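Side-chain contacts in glutathione S-transferase omega-like 2 (Saccharomyces cerevisiae, PDB 5LKB), which acts as a glutathione-dependent thiol transferase, reducing dehydroascorbate and dimethylarsinic acid, and may take part in cell wall organisation: residues I180-A185 and T197-A202; I54-A57 and L61-V64; Q303-N308 and L344-S349; T293-D298 and T337-I342; N212-D217 and F243-K248. One frame throughout, in Å; residues are numbered along the deposited sequence.

How the contacts relate
From the N terminus, contact 2 closes first: a tight local loop turning the end of helix 47-58 toward strand 66-69 of the thioredoxin-like domain. Contact 1 follows, tying the end of helix 174-182 to the linker before helix 205-220; it touches contact 2, where Leu-181 and Leu-199 pack on Thr-55. Contact 5 then joins helices 205-220 and 232-264. These three follow one another in series. Contacts 4 and 3 cross, their segments alternating as helix 339-349 runs beside helix 285-304 in the same general direction. Phe-297 of contact 4 packs on Phe-243 and Leu-246 of contact 5, and Cys-307 of contact 3 reaches Phe-243, so the three share the helical domain.

Contact 1 (I180-A185 and T197-A202); sequences ILNSSA and TDLVPA
Asn-182, in the last turn of helix 174-182, meets Asp-198 and Leu-199, which belong to an Asx turn in the linker between the thioredoxin-like domain and the helical domain of this glutathione transferase. The tight part is a polar grip by one amide. Its OD1 accepts from Leu-199 N at 2.9 Å in a nearly straight bond (172°), with the donor standing above the carbonyl plane. Its ND2 donates to Asp-198 OD1 at 3.0 Å, again almost straight (176°) and within the amide's own plane. With CG swung anti to the backbone N (chi1 -176°), the amide is carried across to the linker, and using both ends fixes its rotation. Replacing Asn-182 by an alanine is likely to leave Leu-199 N and Asp-198 OD1 each one partner short and let the linker drift from the helix end. Leu-199 backs the amide, its CB 3.5 Å from Asn-182 OD1, and is buried against helices 47-58 and 285-304.

The other side is looser and wet. There a water lies 3.0 Å from Asn-182 O and 3.2 Å from Thr-197 O, the latter also taking a hydrogen bond from Lys-59 NZ. Back at the tight end, Asp-198 OD1 is gripped twice: Val-200 N closes the Asx turn at 3.0 Å, coming to the carboxylate from the face opposite to Asn-182 ND2.

Contact 2 (I54-A57 and L61-V64); sequences ITRA and LTSV
Leu-61 N donates a 3.0 Å backbone hydrogen bond to Arg-56 O, reaching back five residues to close the end of helix 47-58, after which the chain turns toward strand 66-69. This is the helix-to-strand corner of a beta-alpha-beta unit of the thioredoxin-like domain, in which strands 38-42 and 66-69 run parallel side by side.

The side chain of Arg-56 spans the corner. Its CG lies anti to the backbone N (chi1 170°) and the chain stays extended as far as NE, which carries the guanidinium away from the helix and over the turn. There it crosses Thr-62 at about a right angle. Thr-62 CB sits over one face of the guanidinium, toward its rim, 3.9 Å from Arg-56 NH2, and the methyl CG2 of Thr-62 comes within 4.0 Å of Arg-56 CZ. At the tip, Arg-56 NH2 makes a weak hydrogen bond to Thr-62 O (3.2 Å, bent to 121°). Stronger partners lie just beyond: NE donates to Ile-65 O and NH1 to Asp-100 O. Leu-61 places its CB 3.8 Å from Arg-56 O, while its side chain packs on Leu-181, Phe-186 and Val-190.

Backbone carbonyls thus receive the donors of a buried cation. The positive charge is probably eased by several carbonyl dipoles, and the loop is probably steadied through its main chain.

Contact 3 (Q303-N308 and L344-S349); sequences QHFKCN and LHYTRS
His-304 and Phe-305 meet Tyr-346 and Thr-347 in a buried contact between the end of helix 285-304, with the residue after it, and helix 339-349 of the glutathione transferase C-terminal domain.

Aromatic interactions dominate. Tyr-346 turns its edge to the face of Phe-305 in an offset edge-to-face pair, centroids 5.4 Å apart and planes at 84°; the closest atoms are Phe-305 CZ and Tyr-346 CE2, at 3.6 Å. A CH-pi contact sets Tyr-346 CB over the face of the His-304 ring, 4.0 Å from its centroid.

Polar atoms are served from outside. His-304 NE2 bonds to His-350 ND1, and Tyr-346 OH to the hydroxyls of Tyr-224 and Tyr-301. These bonds probably help to fix the two rings; the side chain of Tyr-346 is about 6 Å from that of the nucleophile Cys-46. An alanine at His-304 is likely to open a gap under Tyr-346 CB and deprive His-350 of its partner.

Backbone and methyl contacts complete the fit. With CG anti to the backbone N (chi1 -179°), the imidazole of His-304 reaches across to the neighbouring helix, where CE1 lies 3.1 Å from Tyr-346 O and ND1 is 4.0 Å from Thr-347 CG2.

Contact 4 (T293-D298 and T337-I342); sequences TVIRFD and TDFDHI
Ile-295 and Arg-296, midway along helix 285-304 of the all-helical C-terminal domain, pack against the capped start of helix 339-349, meeting Thr-337, Phe-339 and Ile-342. Asp-338 is the N-cap of that second helix: its OD1 accepts from His-341 N at 2.9 Å, nearly straight (170°), a capping bond that closes the first turn, from which Phe-339 and Ile-342 meet helix 285-304.

The contact has two parts. In the apolar one, Ile-295 CG1, anti to its own N (chi1 -156°), rests on Thr-337 CG2 (3.8 Å) and Phe-339 CZ (3.9 Å), which lie next to each other. Thr-337 CG2 also lies over one face of the Phe-339 ring, while at the edge of that ring, in its plane, CE1 comes within 3.6 Å of Ile-295 O. The Thr-337 hydroxyl is hydrogen-bonded with Phe-333 O and Tyr-291 OH.

In the other, a guanidinium face lies on an aliphatic side chain: the extended Arg-296 crosses Ile-342 at about a right angle, Arg-296 CG touches Ile-342 CG2 at 3.8 Å, and Arg-296 NH2 is 3.7 Å from Ile-342 CG1. The nitrogens of Arg-296 have partners beyond the two segments: NE binds Ala-45 O, NH1 binds Thr-292 O and His-50 ND1, and NH2 reaches Leu-44 O weakly. Ile-342 therefore backs a cation that probably helps fix the backbone of Leu-44 and Ala-45, just before the nucleophile Cys-46. Such a seam, apolar between helices and polar toward the thioredoxin-like domain, belongs to the domain interface beside which glutathione transferases place their active site.

Contact 5 (N212-D217 and F243-K248); sequences NSWVYD and FEHLDK
Trp-214 of helix 205-220 brings the six-membered half of its indole against His-245 and Lys-248 of helix 232-264, bridging two long helices that run in broadly opposite directions in the C-terminal domain of the glutathione transferase fold. The path of the tryptophan explains the contact. From CB, which points toward the second helix, CG takes the crowded position between the backbone N and the carbonyl carbon (chi1 59°), and this sends the ring across the gap with its six-membered half leading. Val-215 CG2 lies over one face of the indole. Along the benzo ring, CE3 comes first, 3.6 Å from His-245 CD2 at the edge of the imidazole. Next is CZ3, 3.6 Å from His-245 O and so brought down onto the backbone of the partner helix. At the far end, CH2 reaches Lys-248 CB at 3.8 Å.

The rings meet obliquely, the Trp-214 six-membered ring and the His-245 ring inclined at 41° with centroids 5.8 Å apart. His-245 is steadied from its own helix, where ND1 bonds to Asn-241 O. Val-249 and Ile-252 extend the apolar bed of the indole along helix 232-264. Toward solvent the contact thins out. Lys-248 carries its extended chain off the indole, NZ ending about 5.9 Å from Trp-214 CE3. Its CB stays with the ring, 3.9 Å from Trp-214 CZ3.

Contact 1 (I180-A185 and T197-A202)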
# COMPACT_ATOMS: atom_id res chain seq x y z
N ILE A 180 21.91 -19.53 -20.81
CA ILE A 180 21.79 -20.34 -22.04
C ILE A 180 21.43 -19.46 -23.22
O ILE A 180 22.05 -19.52 -24.30
CB ILE A 180 20.80 -21.48 -21.83
CG1 ILE A 180 21.26 -22.45 -20.74
CG2 ILE A 180 20.54 -22.28 -23.15
CD1 ILE A 180 20.21 -23.52 -20.35
N LEU A 181 20.40 -18.60 -23.06
CA LEU A 181 19.96 -17.76 -24.16
C LEU A 181 21.05 -16.84 -24.58
O LEU A 181 21.14 -16.53 -25.76
CB LEU A 181 18.74 -16.95 -23.70
CG LEU A 181 17.51 -17.80 -23.38
CD1 LEU A 181 16.42 -16.95 -22.79
CD2 LEU A 181 16.91 -18.59 -24.55
N ASN A 182 21.85 -16.31 -23.65
CA ASN A 182 22.88 -15.36 -24.01
C ASN A 182 24.12 -16.03 -24.63
O ASN A 182 24.89 -15.33 -25.28
CB ASN A 182 23.30 -14.52 -22.81
CG ASN A 182 24.31 -13.46 -23.18
OD1 ASN A 182 23.97 -12.50 -23.91
ND2 ASN A 182 25.53 -13.59 -22.66
N SER A 183 24.29 -17.33 -24.41
CA SER A 183 25.49 -18.07 -24.84
C SER A 183 25.56 -18.15 -26.34
O SER A 183 24.69 -17.69 -27.05
CB SER A 183 25.48 -19.49 -24.32
OG SER A 183 24.49 -20.27 -24.98
N SER A 184 26.62 -18.77 -26.82
CA SER A 184 26.72 -18.93 -28.26
C SER A 184 25.81 -20.02 -28.80
O SER A 184 25.75 -20.19 -30.04
CB SER A 184 28.18 -19.25 -28.70
OG SER A 184 28.58 -20.48 -28.16
N ALA A 185 25.12 -20.77 -27.96
CA ALA A 185 24.38 -21.96 -28.38
C ALA A 185 23.51 -21.77 -29.61
O ALA A 185 23.50 -22.62 -30.50
CB ALA A 185 23.53 -22.52 -27.24
N THR A 197 25.18 -9.15 -29.60
CA THR A 197 24.73 -8.69 -28.30
C THR A 197 25.24 -9.66 -27.24
O THR A 197 25.14 -10.87 -27.40
CB THR A 197 23.20 -8.64 -28.29
OG1 THR A 197 22.73 -7.61 -29.18
CG2 THR A 197 22.70 -8.30 -26.96
N ASP A 198 25.83 -9.10 -26.17
CA ASP A 198 26.34 -9.89 -25.06
C ASP A 198 25.92 -9.26 -23.74
O ASP A 198 26.42 -8.20 -23.34
CB ASP A 198 27.88 -9.99 -25.14
CG ASP A 198 28.43 -11.04 -24.19
OD1 ASP A 198 27.72 -11.58 -23.29
OD2 ASP A 198 29.66 -11.36 -24.33
N LEU A 199 25.05 -9.96 -23.04
CA LEU A 199 24.50 -9.48 -21.77
C LEU A 199 25.40 -9.78 -20.58
O LEU A 199 25.16 -9.29 -19.47
CB LEU A 199 23.09 -10.06 -21.61
CG LEU A 199 22.09 -9.55 -22.65
CD1 LEU A 199 20.85 -10.39 -22.65
CD2 LEU A 199 21.73 -8.13 -22.41
N VAL A 200 26.47 -10.53 -20.78
CA VAL A 200 27.41 -10.89 -19.71
C VAL A 200 28.83 -10.75 -20.29
O VAL A 200 29.58 -11.75 -20.39
CB VAL A 200 27.13 -12.30 -19.20
CG1 VAL A 200 27.92 -12.51 -17.94
CG2 VAL A 200 25.61 -12.48 -18.91
N PRO A 201 29.23 -9.55 -20.68
CA PRO A 201 30.60 -9.37 -21.22
C PRO A 201 31.69 -9.72 -20.21
O PRO A 201 31.61 -9.43 -19.02
CB PRO A 201 30.66 -7.88 -21.58
CG PRO A 201 29.52 -7.23 -20.86
CD PRO A 201 28.48 -8.29 -20.64
N ALA A 202 32.78 -10.28 -20.73
CA ALA A 202 33.84 -10.76 -19.87
C ALA A 202 34.38 -9.67 -18.95
O ALA A 202 34.71 -9.95 -17.79
CB ALA A 202 35.00 -11.23 -20.76
O HOH W 1 26.89 -13.24 -26.19

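Contact 2 (I54-A57 and L61-V64)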
# COMPACT_ATOMS: atom_id res chain seq x y z
N ILE A 54 12.58 -11.27 -21.55
CA ILE A 54 13.37 -10.12 -21.94
C ILE A 54 14.61 -10.60 -22.71
O ILE A 54 14.98 -10.06 -23.76
CB ILE A 54 13.77 -9.27 -20.71
CG1 ILE A 54 12.50 -8.64 -20.10
CG2 ILE A 54 14.74 -8.18 -21.10
CD1 ILE A 54 12.66 -8.24 -18.67
N THR A 55 15.28 -11.61 -22.16
CA THR A 55 16.52 -12.09 -22.75
C THR A 55 16.25 -12.76 -24.10
O THR A 55 17.00 -12.52 -25.06
CB THR A 55 17.19 -13.05 -21.77
OG1 THR A 55 17.47 -12.40 -20.52
CG2 THR A 55 18.56 -13.50 -22.30
N ARG A 56 15.18 -13.54 -24.20
CA ARG A 56 14.76 -14.10 -25.48
C ARG A 56 14.59 -13.03 -26.54
O ARG A 56 14.99 -13.20 -27.71
CB ARG A 56 13.52 -14.99 -25.30
CG ARG A 56 12.85 -15.45 -26.59
CD ARG A 56 11.78 -16.40 -26.24
NE ARG A 56 10.84 -16.72 -27.32
CZ ARG A 56 9.66 -16.15 -27.56
NH1 ARG A 56 9.17 -15.15 -26.80
NH2 ARG A 56 8.90 -16.63 -28.53
N ALA A 57 13.95 -11.92 -26.20
CA ALA A 57 13.79 -10.85 -27.18
C ALA A 57 15.11 -10.19 -27.54
O ALA A 57 15.40 -9.99 -28.73
CB ALA A 57 12.82 -9.80 -26.65
N LEU A 61 15.76 -14.42 -30.37
CA LEU A 61 15.43 -15.83 -30.35
C LEU A 61 13.94 -16.12 -30.38
O LEU A 61 13.53 -17.26 -30.15
CB LEU A 61 16.10 -16.52 -29.15
CG LEU A 61 17.60 -16.41 -29.07
CD1 LEU A 61 18.15 -16.79 -27.71
CD2 LEU A 61 18.18 -17.35 -30.18
N THR A 62 13.10 -15.15 -30.72
CA THR A 62 11.66 -15.38 -30.64
C THR A 62 11.16 -16.37 -31.68
O THR A 62 10.20 -17.10 -31.41
CB THR A 62 10.83 -14.09 -30.73
OG1 THR A 62 11.08 -13.41 -31.96
CG2 THR A 62 11.18 -13.14 -29.63
N SER A 63 11.81 -16.43 -32.85
CA SER A 63 11.42 -17.41 -33.86
C SER A 63 12.18 -18.72 -33.72
O SER A 63 11.89 -19.65 -34.47
CB SER A 63 11.66 -16.82 -35.26
OG SER A 63 13.06 -16.77 -35.58
N VAL A 64 13.15 -18.79 -32.82
CA VAL A 64 13.95 -19.98 -32.60
C VAL A 64 13.37 -20.83 -31.49
O VAL A 64 13.39 -22.07 -31.54
CB VAL A 64 15.38 -19.55 -32.27
CG1 VAL A 64 16.27 -20.80 -32.00
CG2 VAL A 64 15.94 -18.68 -33.34

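Contact 3 (Q303-N308 and L344-S349)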
# COMPACT_ATOMS: atom_id res chain seq x y z
N GLN A 303 1.94 -2.51 -1.82
CA GLN A 303 0.70 -2.83 -1.11
C GLN A 303 0.62 -4.27 -0.68
O GLN A 303 0.18 -4.58 0.44
CB GLN A 303 -0.50 -2.47 -1.97
CG GLN A 303 -1.85 -2.53 -1.33
CD GLN A 303 -2.41 -3.90 -1.11
OE1 GLN A 303 -2.20 -4.82 -1.90
NE2 GLN A 303 -3.15 -4.07 -0.02
N HIS A 304 0.95 -5.17 -1.58
CA HIS A 304 0.61 -6.56 -1.44
C HIS A 304 1.64 -7.28 -0.60
O HIS A 304 1.27 -8.16 0.23
CB HIS A 304 0.55 -7.20 -2.82
CG HIS A 304 0.18 -8.65 -2.80
ND1 HIS A 304 -1.10 -9.12 -2.54
CD2 HIS A 304 0.94 -9.74 -3.09
CE1 HIS A 304 -1.08 -10.45 -2.62
NE2 HIS A 304 0.15 -10.84 -2.93
N PHE A 305 2.92 -7.01 -0.82
CA PHE A 305 3.98 -7.58 0.01
C PHE A 305 4.43 -6.63 1.13
O PHE A 305 5.37 -6.92 1.86
CB PHE A 305 5.20 -7.98 -0.85
CG PHE A 305 5.04 -9.29 -1.63
CD1 PHE A 305 3.94 -10.16 -1.45
CD2 PHE A 305 6.04 -9.70 -2.51
CE1 PHE A 305 3.82 -11.41 -2.12
CE2 PHE A 305 5.95 -10.94 -3.14
CZ PHE A 305 4.81 -11.79 -2.98
N LYS A 306 3.73 -5.52 1.33
CA LYS A 306 3.98 -4.61 2.44
C LYS A 306 5.37 -4.04 2.43
O LYS A 306 5.92 -3.63 3.47
CB LYS A 306 3.60 -5.23 3.81
CG LYS A 306 2.22 -5.85 3.85
CD LYS A 306 1.97 -6.50 5.23
CE LYS A 306 0.52 -7.04 5.29
NZ LYS A 306 0.00 -8.03 4.23
N CYS A 307 5.93 -3.85 1.21
CA CYS A 307 7.25 -3.29 1.06
C CYS A 307 7.08 -1.81 0.84
O CYS A 307 7.21 -1.27 -0.25
CB CYS A 307 7.87 -3.92 -0.17
SG CYS A 307 8.46 -5.65 0.12
N ASN A 308 6.78 -1.08 1.94
CA ASN A 308 6.09 0.20 1.77
C ASN A 308 6.67 1.35 2.57
O ASN A 308 5.98 2.33 2.78
CB ASN A 308 4.59 0.05 2.02
CG ASN A 308 4.24 -0.07 3.47
OD1 ASN A 308 5.04 -0.48 4.29
ND2 ASN A 308 2.98 0.30 3.79
N LEU A 344 -3.08 -9.02 -11.18
CA LEU A 344 -4.05 -10.08 -10.92
C LEU A 344 -3.39 -11.30 -10.29
O LEU A 344 -3.91 -11.86 -9.32
CB LEU A 344 -4.77 -10.47 -12.22
CG LEU A 344 -5.76 -9.45 -12.79
CD1 LEU A 344 -6.10 -9.87 -14.21
CD2 LEU A 344 -7.00 -9.43 -11.88
N HIS A 345 -2.23 -11.72 -10.80
CA HIS A 345 -1.62 -12.93 -10.23
C HIS A 345 -1.47 -12.81 -8.72
O HIS A 345 -1.91 -13.69 -7.95
CB HIS A 345 -0.24 -13.19 -10.83
CG HIS A 345 0.52 -14.19 -10.04
ND1 HIS A 345 0.10 -15.49 -9.94
CD2 HIS A 345 1.59 -14.06 -9.21
CE1 HIS A 345 0.86 -16.13 -9.07
NE2 HIS A 345 1.78 -15.29 -8.61
N TYR A 346 -0.77 -11.77 -8.27
CA TYR A 346 -0.41 -11.71 -6.88
C TYR A 346 -1.65 -11.54 -6.01
O TYR A 346 -1.81 -12.24 -5.02
CB TYR A 346 0.56 -10.57 -6.65
CG TYR A 346 2.02 -10.84 -7.10
CD1 TYR A 346 2.44 -10.56 -8.40
CD2 TYR A 346 2.97 -11.29 -6.20
CE1 TYR A 346 3.73 -10.74 -8.76
CE2 TYR A 346 4.28 -11.52 -6.57
CZ TYR A 346 4.65 -11.26 -7.85
OH TYR A 346 5.95 -11.38 -8.29
N THR A 347 -2.51 -10.59 -6.38
CA THR A 347 -3.63 -10.26 -5.50
C THR A 347 -4.72 -11.33 -5.49
O THR A 347 -5.44 -11.47 -4.50
CB THR A 347 -4.23 -8.92 -5.88
OG1 THR A 347 -4.76 -8.99 -7.19
CG2 THR A 347 -3.21 -7.79 -5.70
N ARG A 348 -4.88 -12.06 -6.59
CA ARG A 348 -5.91 -13.10 -6.67
C ARG A 348 -5.42 -14.47 -6.26
O ARG A 348 -6.26 -15.31 -5.94
CB ARG A 348 -6.44 -13.21 -8.10
CG ARG A 348 -6.99 -11.93 -8.72
CD ARG A 348 -8.21 -11.46 -7.93
NE ARG A 348 -8.87 -10.35 -8.61
CZ ARG A 348 -9.68 -10.47 -9.65
NH1 ARG A 348 -10.00 -11.69 -10.13
NH2 ARG A 348 -10.13 -9.39 -10.26
N SER A 349 -4.11 -14.70 -6.19
CA SER A 349 -3.64 -16.04 -5.84
C SER A 349 -3.20 -16.20 -4.40
O SER A 349 -3.25 -17.31 -3.88
CB SER A 349 -2.45 -16.43 -6.72
OG SER A 349 -2.71 -16.30 -8.10

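Contact 4 (T293-D298 and T337-I342)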
# COMPACT_ATOMS: atom_id res chain seq x y z
N THR A 293 11.97 -7.15 -10.81
CA THR A 293 11.47 -6.79 -9.49
C THR A 293 11.01 -5.35 -9.47
O THR A 293 9.93 -5.02 -8.92
CB THR A 293 12.52 -7.04 -8.42
OG1 THR A 293 12.85 -8.44 -8.40
CG2 THR A 293 12.01 -6.63 -7.04
N VAL A 294 11.87 -4.43 -9.90
CA VAL A 294 11.58 -3.00 -9.79
C VAL A 294 10.30 -2.64 -10.54
O VAL A 294 9.49 -1.87 -10.02
CB VAL A 294 12.77 -2.12 -10.23
CG1 VAL A 294 12.43 -0.60 -10.14
CG2 VAL A 294 13.99 -2.35 -9.34
N ILE A 295 10.04 -3.23 -11.71
CA ILE A 295 8.83 -2.92 -12.48
C ILE A 295 7.55 -3.37 -11.77
O ILE A 295 6.47 -2.81 -12.02
CB ILE A 295 8.94 -3.48 -13.92
CG1 ILE A 295 8.02 -2.69 -14.87
CG2 ILE A 295 8.64 -4.94 -13.99
CD1 ILE A 295 8.41 -1.25 -15.11
N ARG A 296 7.65 -4.36 -10.90
CA ARG A 296 6.55 -4.90 -10.10
C ARG A 296 6.42 -4.20 -8.75
O ARG A 296 5.44 -4.45 -8.00
CB ARG A 296 6.74 -6.42 -9.92
CG ARG A 296 6.49 -7.20 -11.17
CD ARG A 296 6.93 -8.67 -10.99
NE ARG A 296 6.55 -9.44 -12.21
CZ ARG A 296 7.11 -9.29 -13.42
NH1 ARG A 296 8.14 -8.52 -13.58
NH2 ARG A 296 6.57 -9.90 -14.44
N PHE A 297 7.38 -3.36 -8.41
CA PHE A 297 7.47 -2.89 -7.02
C PHE A 297 6.32 -1.97 -6.67
O PHE A 297 5.58 -2.23 -5.68
CB PHE A 297 8.82 -2.21 -6.78
CG PHE A 297 9.20 -2.10 -5.33
CD1 PHE A 297 8.81 -1.00 -4.58
CD2 PHE A 297 9.99 -3.05 -4.74
CE1 PHE A 297 9.15 -0.92 -3.24
CE2 PHE A 297 10.32 -2.95 -3.38
CZ PHE A 297 9.93 -1.91 -2.64
N ASP A 298 6.10 -0.91 -7.47
CA ASP A 298 4.99 -0.02 -7.16
C ASP A 298 3.64 -0.64 -7.48
O ASP A 298 2.70 -0.45 -6.68
CB ASP A 298 5.16 1.35 -7.84
CG ASP A 298 6.35 2.13 -7.30
OD1 ASP A 298 6.98 1.66 -6.33
OD2 ASP A 298 6.63 3.24 -7.81
N THR A 337 6.15 -6.78 -20.50
CA THR A 337 5.65 -6.34 -19.19
C THR A 337 4.14 -6.23 -19.30
O THR A 337 3.63 -5.38 -20.04
CB THR A 337 6.29 -5.03 -18.79
OG1 THR A 337 7.71 -5.19 -18.74
CG2 THR A 337 5.81 -4.57 -17.38
N ASP A 338 3.42 -7.09 -18.58
CA ASP A 338 1.96 -7.16 -18.62
C ASP A 338 1.47 -6.86 -17.20
O ASP A 338 1.48 -7.73 -16.32
CB ASP A 338 1.46 -8.51 -19.16
CG ASP A 338 -0.04 -8.53 -19.36
OD1 ASP A 338 -0.83 -8.06 -18.46
OD2 ASP A 338 -0.46 -9.03 -20.43
N PHE A 339 1.04 -5.62 -16.99
CA PHE A 339 0.60 -5.22 -15.66
C PHE A 339 -0.72 -5.85 -15.24
O PHE A 339 -0.95 -5.96 -14.03
CB PHE A 339 0.50 -3.70 -15.57
CG PHE A 339 1.85 -2.98 -15.65
CD1 PHE A 339 2.79 -3.15 -14.62
CD2 PHE A 339 2.19 -2.19 -16.73
CE1 PHE A 339 4.01 -2.51 -14.68
CE2 PHE A 339 3.42 -1.54 -16.79
CZ PHE A 339 4.34 -1.69 -15.80
N ASP A 340 -1.59 -6.28 -16.15
CA ASP A 340 -2.78 -7.00 -15.72
C ASP A 340 -2.40 -8.35 -15.15
O ASP A 340 -2.88 -8.70 -14.08
CB ASP A 340 -3.79 -7.14 -16.85
CG ASP A 340 -4.36 -5.80 -17.31
OD1 ASP A 340 -4.54 -4.89 -16.52
OD2 ASP A 340 -4.60 -5.63 -18.51
N HIS A 341 -1.55 -9.08 -15.84
CA HIS A 341 -1.13 -10.37 -15.30
C HIS A 341 -0.40 -10.19 -13.97
O HIS A 341 -0.61 -10.97 -13.04
CB HIS A 341 -0.20 -11.10 -16.28
CG HIS A 341 -0.92 -11.83 -17.37
ND1 HIS A 341 -0.77 -13.19 -17.59
CD2 HIS A 341 -1.83 -11.39 -18.27
CE1 HIS A 341 -1.58 -13.55 -18.56
NE2 HIS A 341 -2.22 -12.48 -19.01
N ILE A 342 0.48 -9.20 -13.88
CA ILE A 342 1.22 -8.92 -12.66
C ILE A 342 0.26 -8.68 -11.49
O ILE A 342 0.33 -9.33 -10.45
CB ILE A 342 2.18 -7.76 -12.86
CG1 ILE A 342 3.36 -8.18 -13.76
CG2 ILE A 342 2.69 -7.18 -11.56
CD1 ILE A 342 4.15 -7.03 -14.30

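Contact 5 (N212-D217 and F243-K248)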
# COMPACT_ATOMS: atom_id res chain seq x y z
N ASN A 212 24.47 -9.22 -8.85
CA ASN A 212 23.39 -10.20 -8.89
C ASN A 212 23.22 -10.92 -7.56
O ASN A 212 22.10 -11.21 -7.15
CB ASN A 212 23.64 -11.29 -9.96
CG ASN A 212 23.30 -10.88 -11.38
OD1 ASN A 212 22.82 -9.77 -11.68
ND2 ASN A 212 23.63 -11.80 -12.31
N SER A 213 24.32 -11.26 -6.88
CA SER A 213 24.24 -12.05 -5.66
C SER A 213 23.45 -11.32 -4.56
O SER A 213 22.57 -11.93 -3.94
CB SER A 213 25.65 -12.43 -5.16
OG SER A 213 25.50 -13.27 -4.04
N TRP A 214 23.81 -10.07 -4.27
CA TRP A 214 23.09 -9.37 -3.19
C TRP A 214 21.75 -8.85 -3.67
O TRP A 214 20.83 -8.72 -2.85
CB TRP A 214 23.93 -8.25 -2.55
CG TRP A 214 24.43 -7.15 -3.39
CD1 TRP A 214 25.66 -7.08 -4.01
CD2 TRP A 214 23.78 -5.92 -3.68
NE1 TRP A 214 25.80 -5.90 -4.66
CE2 TRP A 214 24.66 -5.15 -4.47
CE3 TRP A 214 22.53 -5.36 -3.34
CZ2 TRP A 214 24.33 -3.88 -4.97
CZ3 TRP A 214 22.21 -4.10 -3.82
CH2 TRP A 214 23.10 -3.35 -4.59
N VAL A 215 21.61 -8.49 -4.95
CA VAL A 215 20.28 -8.12 -5.43
C VAL A 215 19.34 -9.31 -5.34
O VAL A 215 18.17 -9.17 -4.98
CB VAL A 215 20.37 -7.53 -6.86
CG1 VAL A 215 18.98 -7.44 -7.51
CG2 VAL A 215 21.04 -6.22 -6.81
N TYR A 216 19.83 -10.53 -5.60
CA TYR A 216 18.97 -11.69 -5.43
C TYR A 216 18.44 -11.81 -4.00
O TYR A 216 17.23 -11.94 -3.77
CB TYR A 216 19.68 -12.98 -5.87
CG TYR A 216 18.86 -14.18 -5.48
CD1 TYR A 216 17.77 -14.58 -6.23
CD2 TYR A 216 19.09 -14.87 -4.27
CE1 TYR A 216 16.98 -15.61 -5.87
CE2 TYR A 216 18.30 -15.93 -3.89
CZ TYR A 216 17.22 -16.30 -4.67
OH TYR A 216 16.40 -17.32 -4.32
N ASP A 217 19.34 -11.83 -3.03
CA ASP A 217 18.91 -12.16 -1.69
C ASP A 217 18.05 -11.06 -1.10
O ASP A 217 17.14 -11.35 -0.32
CB ASP A 217 20.11 -12.38 -0.77
CG ASP A 217 20.75 -13.76 -0.97
OD1 ASP A 217 20.03 -14.80 -1.07
OD2 ASP A 217 22.00 -13.78 -1.05
N PHE A 243 14.77 -2.39 1.81
CA PHE A 243 15.02 -0.97 1.61
C PHE A 243 16.49 -0.61 1.80
O PHE A 243 16.99 0.27 1.10
CB PHE A 243 14.06 -0.11 2.49
CG PHE A 243 12.66 -0.05 1.90
CD1 PHE A 243 12.39 0.83 0.89
CD2 PHE A 243 11.70 -0.97 2.28
CE1 PHE A 243 11.14 0.84 0.25
CE2 PHE A 243 10.43 -0.97 1.65
CZ PHE A 243 10.19 -0.08 0.65
N GLU A 244 17.20 -1.32 2.67
CA GLU A 244 18.63 -1.05 2.84
C GLU A 244 19.38 -1.32 1.54
O GLU A 244 20.27 -0.55 1.15
CB GLU A 244 19.18 -1.93 3.96
CG GLU A 244 20.68 -1.90 4.15
CD GLU A 244 21.12 -2.92 5.19
OE1 GLU A 244 20.28 -3.35 6.00
OE2 GLU A 244 22.30 -3.33 5.15
N HIS A 245 18.94 -2.34 0.81
CA HIS A 245 19.58 -2.68 -0.44
C HIS A 245 19.09 -1.87 -1.61
O HIS A 245 19.86 -1.63 -2.56
CB HIS A 245 19.56 -4.18 -0.66
CG HIS A 245 20.49 -4.86 0.28
ND1 HIS A 245 20.11 -5.19 1.57
CD2 HIS A 245 21.80 -5.22 0.15
CE1 HIS A 245 21.14 -5.76 2.17
NE2 HIS A 245 22.17 -5.81 1.33
N LEU A 246 17.84 -1.42 -1.60
CA LEU A 246 17.46 -0.43 -2.60
C LEU A 246 18.28 0.84 -2.44
O LEU A 246 18.63 1.50 -3.42
CB LEU A 246 15.96 -0.12 -2.52
CG LEU A 246 14.94 -1.18 -2.93
CD1 LEU A 246 13.52 -0.76 -2.57
CD2 LEU A 246 15.04 -1.50 -4.39
N ASP A 247 18.56 1.23 -1.19
CA ASP A 247 19.44 2.37 -0.95
C ASP A 247 20.80 2.15 -1.60
O ASP A 247 21.34 3.09 -2.19
CB ASP A 247 19.60 2.60 0.54
CG ASP A 247 18.33 3.10 1.19
OD1 ASP A 247 17.42 3.59 0.47
OD2 ASP A 247 18.32 3.06 2.44
N LYS A 248 21.31 0.92 -1.55
CA LYS A 248 22.60 0.59 -2.18
C LYS A 248 22.54 0.76 -3.69
O LYS A 248 23.44 1.37 -4.30
CB LYS A 248 23.05 -0.82 -1.79
CG LYS A 248 23.44 -0.90 -0.32
CD LYS A 248 24.00 -2.24 0.08
CE LYS A 248 24.04 -2.39 1.59
NZ LYS A 248 24.79 -3.68 1.90